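Local coordinates for protein SusD homolog (Bacteroides thetaiotaomicron, PDB 3EHM) that probably binds mucin O-glycans at the cell surface as a SusD-family outer membrane lipoprotein that takes part in their utilization by this gut bacterium, at residues V213-H216 with T221-K224; P309-N314 with G405-D410; A352-A355 with L359-G362; P467-E470 with G474-G477. All coordinates share one frame; numbering follows the deposited sequence.

From the N terminus, interaction 1 comes first and closes a tight turn, joining the end of helix 197-215 to the start of helix 220-231. Interaction 2 is the long-range one, bringing two irregular loops together across some ninety residues. Interaction 3 falls within that span: it folds the loop after helix 344-356 back on the helix end. Interaction 4 closes last, tying the loop before helix 472-475 to the end of that short helix. None cross. In space they form two pairs. Interactions 1 and 3 touch through His216 with Glu353 and Leu359, while interactions 2 and 4 meet through backbone bonds between 312-313 and 468-469. The pairs lie more than 30 Å apart, centre to centre.

Interaction 1 (V213-H216 with T221-K224); sequences VRVH and TLAK
Leu222 begins the contact by laying one branch, CD2, against CG2 of Val215 at 4.0 Å. Its CG is anti to the backbone N (chi1 172°), which carries the isobutyl end across to the last turn of helix 197-215. Tyr164, Arg165 and Leu168 of helix 160-178 flank this pair, and Asp219 OD1 takes a hydrogen bond from Leu222 N. At Ala223 the two segments come closest, the CA atoms of Ala223 and His216 being 5.0 Å apart. The Ala223 methyl abuts the root of His216, its CB lying 3.7 Å from both CA and CB of that residue, while Val215 CG2 reaches in from beside it to 3.8 Å from Ala223 N. Only the base of His216 takes part: with chi1 at 90° the imidazole swings away from helix 220-231, and its NE2 is hydrogen-bonded to Glu353. Arg214 likewise leads off to Glu451, Glu455 and Asp138. Helices 197-215 and 220-231 thus form a helical hairpin, and the side-chain contact between 213-216 and 221-224 is apolar. No hydrogen bond or ion pair crosses it, so the fit depends on the shape of branched and methyl groups, and the small alanine permits the close backbone approach.

Interaction 2 (P309-N314 with G405-D410); sequences PVAPTN and GTYNHD
Ala311 places its methyl squarely over one face of the Tyr407 ring, in a CH-pi contact. The CB sits 3.8 Å from the ring centroid and only 12° off the normal, so it is shared among the ring carbons: CD2, the nearest, is 3.8 Å from Ala311 CB, and CD1, at 4.1 Å from it, is barely farther. Tyr407 gets there with its CG anti to the backbone N (chi1 179°), which sends the ring straight out from an extended chain; chi2 of 82° then stands the ring roughly upright on its stem and turns a face to the alanine. At the hydroxyl end of the ring, Pro312 crosses Tyr407 at about a right angle. Its CD lies 3.9 Å from Tyr407 OH and 4.2 Å from Tyr407 CZ. This is loop-to-loop packing in the irregular part of the SusD fold, with no strand pairing between the two segments. Residues 309-314 follow strand 304-306 in the chain; the loop holding 405-410 links helix 384-388 to helix 429-445. The phenol is buried but satisfied, its OH hydrogen-bonded to the carbonyl O of Lys466, which fixes the far end of the ring. Ala311 N is held in turn by the hydroxyl of Tyr402, and Pro312 also rests on Ala274 of helix 274-282.

Interaction 3 (A352-A355 with L359-G362); sequences AEAA and LIGG
The peptide group joining Ala354 to Ala355 is the flat surface here, and Ile360 lies over one of its faces, with CG1 directly above Ala355 N at 3.6 Å. Leu359 meets the same peptide at its carbonyl: Leu359 N donates to Ala354 O at 2.9 Å with a nearly straight N-H (167°). The donor is tilted 31° out of the carbonyl plane, toward the face that Ile360 occupies. Leu359 CB also draws up to 3.5 Å from Ala354 O, so this oxygen carries both a polar and an apolar neighbour. The bond runs from the fifth residue on back to the first, a 6→1 backbone bond at the C-terminal end of the helix. It turns the chain that leaves helix 344-356 back against the helix's last turn before helix 364-378 begins. Ile360 has CG1 between its backbone N and carbonyl carbon (chi1 65°), and that choice brings CG1 and CD1 onto the helix end. Ile360 CD1 packs against Ala354 CB at 3.7 Å, and Ile360 CG1 is 4.0 Å from Ala355 CB. Ile227 of helix 220-231 touches both Ala354 and Ile360, and Leu231 touches Ile360. Gly362 O reaches 3.7 Å from Ala355 CB. The positive phi of Gly362, with the psi that goes with it, would press a side chain against the preceding carbonyl oxygen, so the path calls for glycine. Pro364 and Phe367 of helix 364-378 pack on Ala355 as well.

Interaction 4 (P467-E470 with G474-G477); sequences PMDE and GRIG
Asp469 and Arg475 meet at about a right angle, their flat ends turned 56° apart, and form a salt bridge through a single pair of atoms. Arg475 NH1 donates to Asp469 OD2 at 2.8 Å along a nearly straight line (165°). The oxygen lies almost in the guanidinium plane but is approached on its syn side from 32° out of the carboxylate plane. Arg475 runs extended from CG to NE, which gives it the length to reach back over the intervening turn. Water 1 completes the link: it donates to Asp469 OD1 at 2.7 Å and accepts from Arg475 NH2 at 2.8 Å, so both ends of the carboxylate are tied to the guanidinium. OD1 also caps Ala471 N, which fixes the rotation of the carboxylate. A second water takes the backbone route, bound by Glu470 O and weakly by Gly474 N. Gly477, with positive phi, follows helix 472-475 in a Schellman motif. The whole unit brackets helix 472-475, downstream of helix 449-459; Arg475 touches Phe75, and the backbone of Met468 and Asp469 is hydrogen-bonded to Pro312 and Thr313 in the loop following strand 304-306.

Interaction 1 (V213-H216 with T221-K224)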
# COMPACT_ATOMS: atom_id res chain seq x y z
N VAL A 213 -5.61 -14.00 1.76
CA VAL A 213 -5.88 -13.49 3.09
C VAL A 213 -6.87 -12.33 2.96
O VAL A 213 -7.74 -12.15 3.81
CB VAL A 213 -4.58 -13.01 3.78
CG1 VAL A 213 -4.91 -12.25 5.06
CG2 VAL A 213 -3.70 -14.21 4.10
N ARG A 214 -6.75 -11.55 1.88
CA ARG A 214 -7.64 -10.42 1.66
C ARG A 214 -9.11 -10.86 1.54
O ARG A 214 -10.00 -10.12 1.94
CB ARG A 214 -7.26 -9.66 0.39
CG ARG A 214 -8.05 -8.36 0.20
CD ARG A 214 -7.20 -7.15 0.58
NE ARG A 214 -6.27 -6.80 -0.49
CZ ARG A 214 -4.98 -6.52 -0.30
NH1 ARG A 214 -4.45 -6.55 0.91
NH2 ARG A 214 -4.22 -6.20 -1.34
N VAL A 215 -9.35 -12.05 1.00
CA VAL A 215 -10.72 -12.52 0.82
C VAL A 215 -11.26 -13.50 1.85
O VAL A 215 -12.46 -13.78 1.85
CB VAL A 215 -10.90 -13.19 -0.57
CG1 VAL A 215 -10.38 -12.27 -1.67
CG2 VAL A 215 -10.17 -14.53 -0.59
N HIS A 216 -10.42 -14.02 2.74
CA HIS A 216 -10.90 -15.01 3.70
C HIS A 216 -12.11 -14.62 4.54
O HIS A 216 -12.94 -15.48 4.85
CB HIS A 216 -9.73 -15.51 4.58
CG HIS A 216 -9.51 -14.73 5.84
ND1 HIS A 216 -10.20 -14.99 7.00
CD2 HIS A 216 -8.63 -13.74 6.13
CE1 HIS A 216 -9.75 -14.20 7.96
NE2 HIS A 216 -8.80 -13.43 7.46
N THR A 221 -14.00 -19.85 1.27
CA THR A 221 -13.84 -20.93 0.30
C THR A 221 -12.81 -20.56 -0.76
O THR A 221 -11.91 -21.34 -1.06
CB THR A 221 -15.19 -21.26 -0.39
OG1 THR A 221 -16.15 -21.67 0.59
CG2 THR A 221 -15.01 -22.37 -1.41
N LEU A 222 -12.93 -19.35 -1.31
CA LEU A 222 -11.98 -18.89 -2.32
C LEU A 222 -10.59 -18.80 -1.72
O LEU A 222 -9.60 -19.15 -2.36
CB LEU A 222 -12.39 -17.51 -2.85
CG LEU A 222 -11.38 -16.83 -3.78
CD1 LEU A 222 -11.16 -17.66 -5.04
CD2 LEU A 222 -11.88 -15.44 -4.14
N ALA A 223 -10.51 -18.33 -0.47
CA ALA A 223 -9.23 -18.20 0.22
C ALA A 223 -8.56 -19.57 0.29
O ALA A 223 -7.38 -19.71 -0.03
CB ALA A 223 -9.44 -17.64 1.62
N LYS A 224 -9.33 -20.57 0.71
CA LYS A 224 -8.82 -21.93 0.83
C LYS A 224 -8.50 -22.55 -0.53
O LYS A 224 -7.69 -23.46 -0.63
CB LYS A 224 -9.84 -22.80 1.56
CG LYS A 224 -10.07 -22.42 3.01
CD LYS A 224 -11.19 -23.25 3.62
CE LYS A 224 -11.34 -23.00 5.11
NZ LYS A 224 -12.55 -23.67 5.67

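Interaction 2 (P309-N314 with G405-D410)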
# COMPACT_ATOMS: atom_id res chain seq x y z
N PRO A 309 5.12 15.17 14.37
CA PRO A 309 4.25 14.73 13.28
C PRO A 309 3.27 15.80 12.78
O PRO A 309 3.07 16.83 13.42
CB PRO A 309 3.51 13.55 13.90
CG PRO A 309 3.29 14.04 15.30
CD PRO A 309 4.65 14.64 15.66
N VAL A 310 2.68 15.53 11.62
CA VAL A 310 1.69 16.40 11.02
C VAL A 310 0.42 15.56 11.01
O VAL A 310 0.45 14.39 10.61
CB VAL A 310 2.09 16.81 9.59
CG1 VAL A 310 0.98 17.62 8.94
CG2 VAL A 310 3.38 17.63 9.63
N ALA A 311 -0.68 16.13 11.47
CA ALA A 311 -1.94 15.40 11.56
C ALA A 311 -2.48 14.95 10.20
O ALA A 311 -2.17 15.54 9.17
CB ALA A 311 -2.97 16.24 12.28
N PRO A 312 -3.28 13.87 10.20
CA PRO A 312 -3.85 13.36 8.95
C PRO A 312 -4.90 14.31 8.41
O PRO A 312 -5.61 14.97 9.17
CB PRO A 312 -4.43 12.02 9.37
CG PRO A 312 -4.88 12.27 10.77
CD PRO A 312 -3.71 13.05 11.35
N THR A 313 -4.99 14.38 7.08
CA THR A 313 -5.95 15.24 6.41
C THR A 313 -5.89 16.65 7.02
O THR A 313 -6.88 17.17 7.54
CB THR A 313 -7.37 14.64 6.52
OG1 THR A 313 -7.33 13.27 6.08
CG2 THR A 313 -8.35 15.40 5.63
N ASN A 314 -4.70 17.23 6.95
CA ASN A 314 -4.41 18.56 7.47
C ASN A 314 -5.39 19.59 6.92
O ASN A 314 -5.68 19.60 5.73
CB ASN A 314 -2.98 18.96 7.08
CG ASN A 314 -2.52 20.26 7.73
OD1 ASN A 314 -1.40 20.71 7.50
ND2 ASN A 314 -3.38 20.86 8.54
N GLY A 405 -1.24 23.60 14.81
CA GLY A 405 -2.65 23.92 14.78
C GLY A 405 -3.38 23.27 15.93
O GLY A 405 -2.75 22.73 16.84
N THR A 406 -4.71 23.31 15.89
CA THR A 406 -5.53 22.73 16.94
C THR A 406 -5.96 21.32 16.58
O THR A 406 -6.84 21.13 15.74
CB THR A 406 -6.78 23.59 17.19
OG1 THR A 406 -6.37 24.89 17.64
CG2 THR A 406 -7.66 22.95 18.25
N TYR A 407 -5.34 20.33 17.21
CA TYR A 407 -5.67 18.94 16.94
C TYR A 407 -5.31 18.04 18.11
O TYR A 407 -4.29 18.23 18.77
CB TYR A 407 -4.91 18.44 15.70
CG TYR A 407 -5.19 16.99 15.37
CD1 TYR A 407 -6.33 16.62 14.66
CD2 TYR A 407 -4.32 15.98 15.80
CE1 TYR A 407 -6.60 15.28 14.38
CE2 TYR A 407 -4.59 14.63 15.53
CZ TYR A 407 -5.73 14.29 14.81
OH TYR A 407 -5.99 12.97 14.53
N ASN A 408 -6.16 17.05 18.35
CA ASN A 408 -5.90 16.10 19.42
C ASN A 408 -6.71 14.84 19.19
O ASN A 408 -7.85 14.88 18.72
CB ASN A 408 -6.25 16.71 20.78
CG ASN A 408 -7.74 16.83 21.00
OD1 ASN A 408 -8.42 15.83 21.21
ND2 ASN A 408 -8.25 18.05 20.96
N HIS A 409 -6.10 13.71 19.52
CA HIS A 409 -6.74 12.42 19.41
C HIS A 409 -5.93 11.44 20.23
O HIS A 409 -4.73 11.27 20.01
CB HIS A 409 -6.81 11.96 17.95
CG HIS A 409 -7.50 10.65 17.77
ND1 HIS A 409 -6.88 9.44 18.02
CD2 HIS A 409 -8.78 10.35 17.44
CE1 HIS A 409 -7.75 8.46 17.86
NE2 HIS A 409 -8.91 8.98 17.51
N ASP A 410 -6.58 10.80 21.20
CA ASP A 410 -5.90 9.84 22.04
C ASP A 410 -5.92 8.48 21.35
O ASP A 410 -6.90 7.74 21.44
CB ASP A 410 -6.57 9.74 23.40
CG ASP A 410 -5.72 8.97 24.39
OD1 ASP A 410 -4.83 8.22 23.94
OD2 ASP A 410 -5.94 9.10 25.61

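Interaction 3 (A352-A355 with L359-G362)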
# COMPACT_ATOMS: atom_id res chain seq x y z
N ALA A 352 0.64 -15.32 9.72
CA ALA A 352 0.14 -15.19 11.09
C ALA A 352 -1.38 -15.13 11.10
O ALA A 352 -2.04 -15.85 11.86
CB ALA A 352 0.72 -13.92 11.73
N GLU A 353 -1.95 -14.28 10.25
CA GLU A 353 -3.40 -14.15 10.18
C GLU A 353 -4.00 -15.45 9.65
O GLU A 353 -5.02 -15.92 10.15
CB GLU A 353 -3.81 -13.00 9.26
CG GLU A 353 -5.30 -12.69 9.35
CD GLU A 353 -5.74 -11.59 8.41
OE1 GLU A 353 -4.91 -10.73 8.05
OE2 GLU A 353 -6.94 -11.57 8.04
N ALA A 354 -3.36 -16.03 8.64
CA ALA A 354 -3.86 -17.27 8.06
C ALA A 354 -3.96 -18.36 9.12
O ALA A 354 -4.97 -19.06 9.22
CB ALA A 354 -2.96 -17.72 6.92
N ALA A 355 -2.91 -18.50 9.92
CA ALA A 355 -2.88 -19.50 10.97
C ALA A 355 -3.91 -19.19 12.06
O ALA A 355 -4.52 -20.09 12.62
CB ALA A 355 -1.48 -19.58 11.58
N LEU A 359 -6.43 -21.37 8.38
CA LEU A 359 -6.36 -21.57 6.94
C LEU A 359 -5.10 -22.37 6.61
O LEU A 359 -5.03 -23.08 5.61
CB LEU A 359 -6.35 -20.22 6.22
CG LEU A 359 -7.54 -19.30 6.52
CD1 LEU A 359 -7.43 -18.04 5.68
CD2 LEU A 359 -8.84 -20.03 6.21
N ILE A 360 -4.09 -22.25 7.47
CA ILE A 360 -2.83 -22.97 7.32
C ILE A 360 -2.40 -23.47 8.69
O ILE A 360 -2.97 -23.08 9.70
CB ILE A 360 -1.70 -22.06 6.77
CG1 ILE A 360 -1.37 -20.97 7.80
CG2 ILE A 360 -2.10 -21.46 5.44
CD1 ILE A 360 -0.17 -20.12 7.42
N GLY A 361 -1.38 -24.32 8.72
CA GLY A 361 -0.90 -24.84 9.99
C GLY A 361 0.12 -23.90 10.61
O GLY A 361 0.66 -23.03 9.93
N GLY A 362 0.38 -24.08 11.90
CA GLY A 362 1.35 -23.23 12.56
C GLY A 362 0.80 -22.39 13.69
O GLY A 362 -0.42 -22.28 13.87

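Interaction 4 (P467-E470 with G474-G477)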
# COMPACT_ATOMS: atom_id res chain seq x y z
N PRO A 467 -9.13 12.31 11.07
CA PRO A 467 -8.76 13.42 10.19
C PRO A 467 -8.95 14.77 10.88
O PRO A 467 -9.88 14.95 11.66
CB PRO A 467 -9.70 13.23 9.00
CG PRO A 467 -10.91 12.56 9.61
CD PRO A 467 -10.28 11.56 10.53
N MSE A 468 -8.04 15.70 10.61
CA MSE A 468 -8.11 17.02 11.22
C MSE A 468 -9.20 17.87 10.57
O MSE A 468 -9.88 18.64 11.25
CB MSE A 468 -6.76 17.71 11.09
CG MSE A 468 -6.71 19.07 11.75
SE MSE A 468 -4.98 19.88 11.55
CE MSE A 468 -4.03 18.52 10.58
N ASP A 469 -9.35 17.71 9.26
CA ASP A 469 -10.37 18.44 8.50
C ASP A 469 -11.70 17.72 8.68
O ASP A 469 -12.02 16.78 7.96
CB ASP A 469 -9.98 18.46 7.02
CG ASP A 469 -10.98 19.20 6.16
OD1 ASP A 469 -11.92 19.82 6.71
OD2 ASP A 469 -10.82 19.16 4.92
N GLU A 470 -12.49 18.18 9.65
CA GLU A 470 -13.78 17.57 9.93
C GLU A 470 -14.80 17.66 8.81
O GLU A 470 -15.85 17.03 8.87
CB GLU A 470 -14.36 18.15 11.22
CG GLU A 470 -13.54 17.81 12.46
CD GLU A 470 -14.27 18.11 13.75
OE1 GLU A 470 -14.61 19.29 13.99
OE2 GLU A 470 -14.51 17.16 14.53
N GLY A 474 -17.66 14.51 4.92
CA GLY A 474 -18.86 14.96 4.23
C GLY A 474 -18.68 15.01 2.72
O GLY A 474 -19.64 14.84 1.97
N ARG A 475 -17.45 15.25 2.27
CA ARG A 475 -17.16 15.34 0.85
C ARG A 475 -17.33 14.02 0.10
O ARG A 475 -17.51 14.01 -1.12
CB ARG A 475 -15.74 15.87 0.62
CG ARG A 475 -15.52 17.28 1.14
CD ARG A 475 -14.22 17.90 0.62
NE ARG A 475 -14.08 19.27 1.11
CZ ARG A 475 -13.35 19.63 2.16
NH1 ARG A 475 -12.65 18.73 2.83
NH2 ARG A 475 -13.34 20.90 2.55
N ILE A 476 -17.26 12.90 0.82
CA ILE A 476 -17.42 11.60 0.15
C ILE A 476 -18.73 10.92 0.52
O ILE A 476 -18.97 9.79 0.10
CB ILE A 476 -16.27 10.63 0.49
CG1 ILE A 476 -16.29 10.30 1.98
CG2 ILE A 476 -14.95 11.24 0.07
CD1 ILE A 476 -15.30 9.22 2.37
N GLY A 477 -19.56 11.60 1.30
CA GLY A 477 -20.84 11.04 1.69
C GLY A 477 -20.82 10.27 3.00
O GLY A 477 -21.66 9.40 3.22
O HOH W 1 -12.43 21.84 4.99
O HOH W 2 -17.90 16.26 7.42